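Local coordinates for protein C-domain type II peptide synthetase (Streptomyces globisporus, PDB 4ZNM) that is a condensation-domain protein of the peptide synthetase family, apparently a free-standing one, at residues F247-F260 and L442-P456. Numbering follows the deposited sequence.
Sequences FAVRGELADAVVEF and LADYLDVLENAVARP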
loop_
_atom_site.group_PDB
_atom_site.type_symbol
_atom_site.label_atom_id
_atom_site.label_comp_id
_atom_site.label_asym_id
_atom_site.label_seq_id
_atom_site.Cartn_x
_atom_site.Cartn_y
_atom_site.Cartn_z
ATOM N N PHE A 247 -5.491 12.192 5.097
ATOM C CA PHE A 247 -6.595 13.034 4.664
ATOM C C PHE A 247 -7.785 12.169 4.292
ATOM O O PHE A 247 -7.679 10.940 4.186
ATOM C CB PHE A 247 -6.182 13.918 3.485
ATOM C CG PHE A 247 -5.852 13.158 2.250
ATOM C CD1 PHE A 247 -4.576 12.691 2.043
ATOM C CD2 PHE A 247 -6.817 12.918 1.282
ATOM C CE1 PHE A 247 -4.246 11.987 0.888
ATOM C CE2 PHE A 247 -6.484 12.224 0.105
ATOM C CZ PHE A 247 -5.202 11.756 -0.076
ATOM N N ALA A 248 -8.922 12.824 4.115
ATOM C CA ALA A 248 -10.172 12.145 3.786
ATOM C C ALA A 248 -10.910 12.988 2.782
ATOM O O ALA A 248 -10.913 14.223 2.868
ATOM C CB ALA A 248 -10.993 11.940 4.982
ATOM N N VAL A 249 -11.509 12.336 1.803
ATOM C CA VAL A 249 -12.288 13.085 0.859
ATOM C C VAL A 249 -13.678 13.187 1.460
ATOM O O VAL A 249 -14.395 12.193 1.584
ATOM C CB VAL A 249 -12.253 12.465 -0.518
ATOM C CG1 VAL A 249 -12.990 13.350 -1.506
ATOM C CG2 VAL A 249 -10.835 12.335 -0.951
ATOM N N ARG A 250 -13.981 14.417 1.884
ATOM C CA ARG A 250 -15.277 14.869 2.391
ATOM C C ARG A 250 -16.487 14.302 1.640
ATOM O O ARG A 250 -16.469 14.212 0.419
ATOM C CB ARG A 250 -15.322 16.406 2.327
ATOM C CG ARG A 250 -14.143 17.098 3.019
ATOM C CD ARG A 250 -14.157 18.629 2.859
ATOM N NE ARG A 250 -13.836 19.105 1.504
ATOM C CZ ARG A 250 -14.726 19.519 0.596
ATOM N NH1 ARG A 250 -16.033 19.505 0.852
ATOM N NH2 ARG A 250 -14.303 19.942 -0.594
ATOM N N GLY A 251 -17.539 13.956 2.380
ATOM C CA GLY A 251 -18.753 13.402 1.811
ATOM C C GLY A 251 -19.228 14.100 0.549
ATOM O O GLY A 251 -19.357 13.457 -0.480
ATOM N N GLU A 252 -19.474 15.405 0.622
ATOM C CA GLU A 252 -19.848 16.202 -0.557
ATOM C C GLU A 252 -18.890 15.953 -1.750
ATOM O O GLU A 252 -19.321 15.579 -2.843
ATOM C CB GLU A 252 -19.873 17.699 -0.180
ATOM C CG GLU A 252 -20.617 18.626 -1.159
ATOM C CD GLU A 252 -21.102 19.935 -0.513
ATOM O OE1 GLU A 252 -22.333 20.107 -0.340
ATOM O OE2 GLU A 252 -20.255 20.798 -0.198
ATOM N N LEU A 253 -17.599 16.167 -1.547
ATOM C CA LEU A 253 -16.621 15.936 -2.614
ATOM C C LEU A 253 -16.574 14.470 -3.050
ATOM O O LEU A 253 -16.479 14.179 -4.244
ATOM C CB LEU A 253 -15.228 16.369 -2.166
ATOM C CG LEU A 253 -14.099 16.232 -3.192
ATOM C CD1 LEU A 253 -14.477 16.907 -4.514
ATOM C CD2 LEU A 253 -12.846 16.833 -2.611
ATOM N N ALA A 254 -16.620 13.555 -2.079
ATOM C CA ALA A 254 -16.624 12.119 -2.354
ATOM C C ALA A 254 -17.810 11.779 -3.275
ATOM O O ALA A 254 -17.669 11.100 -4.279
ATOM C CB ALA A 254 -16.723 11.321 -1.052
ATOM N N ASP A 255 -18.977 12.265 -2.910
ATOM C CA ASP A 255 -20.177 11.984 -3.680
ATOM C C ASP A 255 -20.046 12.541 -5.104
ATOM O O ASP A 255 -20.448 11.876 -6.061
ATOM C CB ASP A 255 -21.403 12.551 -2.968
ATOM C CG ASP A 255 -21.804 11.728 -1.749
ATOM O OD1 ASP A 255 -21.013 10.863 -1.306
ATOM O OD2 ASP A 255 -22.914 11.955 -1.228
ATOM N N ALA A 256 -19.450 13.727 -5.252
ATOM C CA ALA A 256 -19.256 14.313 -6.579
ATOM C C ALA A 256 -18.289 13.476 -7.417
ATOM O O ALA A 256 -18.475 13.315 -8.623
ATOM C CB ALA A 256 -18.751 15.740 -6.469
ATOM N N VAL A 257 -17.260 12.938 -6.785
ATOM C CA VAL A 257 -16.274 12.119 -7.495
ATOM C C VAL A 257 -16.940 10.845 -7.992
ATOM O O VAL A 257 -16.800 10.480 -9.151
ATOM C CB VAL A 257 -15.071 11.780 -6.606
ATOM C CG1 VAL A 257 -14.239 10.686 -7.216
ATOM C CG2 VAL A 257 -14.207 13.014 -6.380
ATOM N N VAL A 258 -17.675 10.173 -7.104
ATOM C CA VAL A 258 -18.379 8.932 -7.456
ATOM C C VAL A 258 -19.390 9.125 -8.583
ATOM O O VAL A 258 -19.481 8.297 -9.484
ATOM C CB VAL A 258 -19.092 8.342 -6.215
ATOM C CG1 VAL A 258 -20.057 7.224 -6.615
ATOM C CG2 VAL A 258 -18.071 7.833 -5.206
ATOM N N GLU A 259 -20.180 10.191 -8.495
ATOM C CA GLU A 259 -21.198 10.505 -9.501
ATOM C C GLU A 259 -20.560 10.857 -10.852
ATOM O O GLU A 259 -21.023 10.405 -11.902
ATOM C CB GLU A 259 -22.081 11.659 -9.022
ATOM C CG GLU A 259 -23.148 11.235 -8.006
ATOM C CD GLU A 259 -23.693 12.391 -7.173
ATOM O OE1 GLU A 259 -23.597 13.553 -7.620
ATOM O OE2 GLU A 259 -24.217 12.133 -6.067
ATOM N N PHE A 260 -19.493 11.655 -10.822
ATOM C CA PHE A 260 -18.801 12.013 -12.050
ATOM C C PHE A 260 -18.302 10.755 -12.743
ATOM O O PHE A 260 -18.462 10.569 -13.941
ATOM C CB PHE A 260 -17.624 12.943 -11.783
ATOM C CG PHE A 260 -16.693 13.059 -12.958
ATOM C CD1 PHE A 260 -16.985 13.921 -14.014
ATOM C CD2 PHE A 260 -15.565 12.273 -13.036
ATOM C CE1 PHE A 260 -16.143 14.004 -15.104
ATOM C CE2 PHE A 260 -14.718 12.356 -14.113
ATOM C CZ PHE A 260 -15.013 13.219 -15.158
ATOM N N LEU A 442 -0.608 18.556 -0.789
ATOM C CA LEU A 442 -1.868 17.880 -0.523
ATOM C C LEU A 442 -3.052 18.827 -0.662
ATOM O O LEU A 442 -4.078 18.477 -1.241
ATOM C CB LEU A 442 -1.823 17.260 0.891
ATOM C CG LEU A 442 -3.120 16.705 1.443
ATOM C CD1 LEU A 442 -3.656 15.646 0.515
ATOM C CD2 LEU A 442 -2.811 16.134 2.806
ATOM N N ALA A 443 -2.912 20.039 -0.137
ATOM C CA ALA A 443 -4.015 20.989 -0.206
ATOM C C ALA A 443 -4.272 21.422 -1.654
ATOM O O ALA A 443 -5.419 21.635 -2.034
ATOM C CB ALA A 443 -3.743 22.183 0.667
ATOM N N ASP A 444 -3.210 21.543 -2.451
ATOM C CA ASP A 444 -3.331 21.852 -3.880
ATOM C C ASP A 444 -4.054 20.733 -4.629
ATOM O O ASP A 444 -4.860 20.980 -5.538
ATOM C CB ASP A 444 -1.955 22.060 -4.521
ATOM C CG ASP A 444 -1.251 23.331 -4.047
ATOM O OD1 ASP A 444 -1.890 24.219 -3.439
ATOM O OD2 ASP A 444 -0.031 23.433 -4.291
ATOM N N TYR A 445 -3.729 19.499 -4.281
ATOM C CA TYR A 445 -4.398 18.351 -4.893
ATOM C C TYR A 445 -5.903 18.352 -4.579
ATOM O O TYR A 445 -6.720 18.147 -5.476
ATOM C CB TYR A 445 -3.785 17.003 -4.445
ATOM C CG TYR A 445 -4.573 15.817 -4.981
ATOM C CD1 TYR A 445 -4.456 15.418 -6.302
ATOM C CD2 TYR A 445 -5.467 15.140 -4.186
ATOM C CE1 TYR A 445 -5.194 14.368 -6.827
ATOM C CE2 TYR A 445 -6.228 14.076 -4.699
ATOM C CZ TYR A 445 -6.091 13.696 -6.024
ATOM O OH TYR A 445 -6.837 12.638 -6.539
ATOM N N LEU A 446 -6.283 18.579 -3.330
ATOM C CA LEU A 446 -7.703 18.501 -2.985
ATOM C C LEU A 446 -8.487 19.613 -3.681
ATOM O O LEU A 446 -9.657 19.430 -4.073
ATOM C CB LEU A 446 -7.911 18.559 -1.459
ATOM C CG LEU A 446 -7.403 17.296 -0.769
ATOM C CD1 LEU A 446 -7.430 17.421 0.778
ATOM C CD2 LEU A 446 -8.198 16.069 -1.213
ATOM N N ASP A 447 -7.833 20.752 -3.862
ATOM C CA ASP A 447 -8.450 21.875 -4.570
ATOM C C ASP A 447 -8.589 21.565 -6.077
ATOM O O ASP A 447 -9.630 21.831 -6.675
ATOM C CB ASP A 447 -7.628 23.167 -4.360
ATOM C CG ASP A 447 -8.263 24.381 -5.023
ATOM O OD1 ASP A 447 -9.284 24.870 -4.490
ATOM O OD2 ASP A 447 -7.732 24.838 -6.068
ATOM N N VAL A 448 -7.547 21.001 -6.689
ATOM C CA VAL A 448 -7.618 20.630 -8.112
ATOM C C VAL A 448 -8.780 19.653 -8.318
ATOM O O VAL A 448 -9.625 19.833 -9.214
ATOM C CB VAL A 448 -6.292 20.026 -8.599
ATOM C CG1 VAL A 448 -6.478 19.232 -9.889
ATOM C CG2 VAL A 448 -5.273 21.119 -8.813
ATOM N N LEU A 449 -8.829 18.631 -7.462
ATOM C CA LEU A 449 -9.851 17.582 -7.568
ATOM C C LEU A 449 -11.248 18.174 -7.435
ATOM O O LEU A 449 -12.144 17.843 -8.204
ATOM C CB LEU A 449 -9.631 16.497 -6.501
ATOM C CG LEU A 449 -10.659 15.390 -6.403
ATOM C CD1 LEU A 449 -10.686 14.595 -7.693
ATOM C CD2 LEU A 449 -10.341 14.478 -5.227
ATOM N N GLU A 450 -11.449 19.062 -6.472
ATOM C CA GLU A 450 -12.778 19.649 -6.283
ATOM C C GLU A 450 -13.241 20.419 -7.506
ATOM O O GLU A 450 -14.398 20.303 -7.954
ATOM C CB GLU A 450 -12.780 20.573 -5.080
ATOM C CG GLU A 450 -14.153 21.117 -4.723
ATOM C CD GLU A 450 -14.134 21.906 -3.425
ATOM O OE1 GLU A 450 -13.477 21.449 -2.463
ATOM O OE2 GLU A 450 -14.763 22.985 -3.370
ATOM N N ASN A 451 -12.336 21.219 -8.045
ATOM C CA ASN A 451 -12.663 22.072 -9.175
ATOM C C ASN A 451 -12.852 21.262 -10.452
ATOM O O ASN A 451 -13.686 21.581 -11.286
ATOM C CB ASN A 451 -11.576 23.118 -9.345
ATOM C CG ASN A 451 -11.704 24.221 -8.332
ATOM O OD1 ASN A 451 -12.818 24.657 -8.029
ATOM N ND2 ASN A 451 -10.583 24.675 -7.791
ATOM N N ALA A 452 -12.108 20.180 -10.569
ATOM C CA ALA A 452 -12.209 19.334 -11.748
ATOM C C ALA A 452 -13.582 18.671 -11.871
ATOM O O ALA A 452 -14.163 18.686 -12.949
ATOM C CB ALA A 452 -11.118 18.277 -11.726
ATOM N N VAL A 453 -14.097 18.084 -10.786
ATOM C CA VAL A 453 -15.352 17.337 -10.868
ATOM C C VAL A 453 -16.543 18.290 -10.802
ATOM O O VAL A 453 -17.616 17.966 -11.290
ATOM C CB VAL A 453 -15.466 16.266 -9.767
ATOM C CG1 VAL A 453 -14.442 15.179 -9.977
ATOM C CG2 VAL A 453 -15.343 16.896 -8.417
ATOM N N ALA A 454 -16.347 19.474 -10.232
ATOM C CA ALA A 454 -17.382 20.512 -10.279
ATOM C C ALA A 454 -17.563 21.074 -11.696
ATOM O O ALA A 454 -18.687 21.333 -12.112
ATOM C CB ALA A 454 -17.050 21.636 -9.308
ATOM N N ARG A 455 -16.471 21.273 -12.437
ATOM C CA ARG A 455 -16.590 21.806 -13.795
ATOM C C ARG A 455 -15.767 21.001 -14.794
ATOM O O ARG A 455 -14.822 21.512 -15.389
ATOM C CB ARG A 455 -16.173 23.276 -13.816
ATOM C CG ARG A 455 -17.184 24.223 -13.169
ATOM C CD ARG A 455 -16.564 25.569 -12.768
ATOM N NE ARG A 455 -15.478 25.411 -11.799
ATOM C CZ ARG A 455 -15.648 25.260 -10.485
ATOM N NH1 ARG A 455 -16.869 25.245 -9.952
ATOM N NH2 ARG A 455 -14.589 25.118 -9.695
ATOM N N PRO A 456 -16.149 19.737 -14.997
ATOM C CA PRO A 456 -15.343 18.777 -15.765
ATOM C C PRO A 456 -15.255 19.077 -17.259
ATOM O O PRO A 456 -14.378 18.530 -17.931
ATOM C CB PRO A 456 -16.072 17.450 -15.524
ATOM C CG PRO A 456 -17.516 17.853 -15.266
ATOM C CD PRO A 456 -17.384 19.128 -14.469
#
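Leu253 pushes its isobutyl group into a hollow lined by Leu446, Leu449, Glu450 and Val453, a knobs-into-holes fit between helices 251-264 and 435-454 of the condensation-domain fold. The fit is reciprocal: Val453 is in turn a knob among Leu253, Ala256, Val257 and Phe260. The helical segments cross at 50° with their axes 9.6 Å apart. CG of Leu253 stands anti to the backbone N (chi1 -178°), an orientation that carries CD1 to within 3.7 Å of Glu450 CA, while CD2 faces the CD2 methyl of Leu449. On Val453 the two branches divide the work: CG2 serves Leu253 and Ala256, CG1 reaches Val257 and the CB of Phe260.

Before the helix, strand 242-249, an outermost strand of a five-stranded mixed sheet, contributes Phe247. Leu442 lays CD1 over one face of this ring in a CH-pi contact, 3.7 Å from the ring centroid and 23° off its normal; Ile414 of the same sheet also touches Phe247. Toward the other end, Phe260 brings its CE1 to 3.5 Å from Pro456 CB, just past the helix terminus, where Arg327 of helix 326-335 touches both residues.

A charged pair flanks the apolar contacts: Arg250, at the N-cap of its helix, forms a salt bridge with the extended side chain of Glu450, although Arg250 is poorly ordered, so the short NH2 to OE1 distance of 2.5 Å and the detailed geometry are doubtful. As modelled, OE1 comes to the edge of the guanidinium, near its plane, and the pairing is between NH2 and OE1.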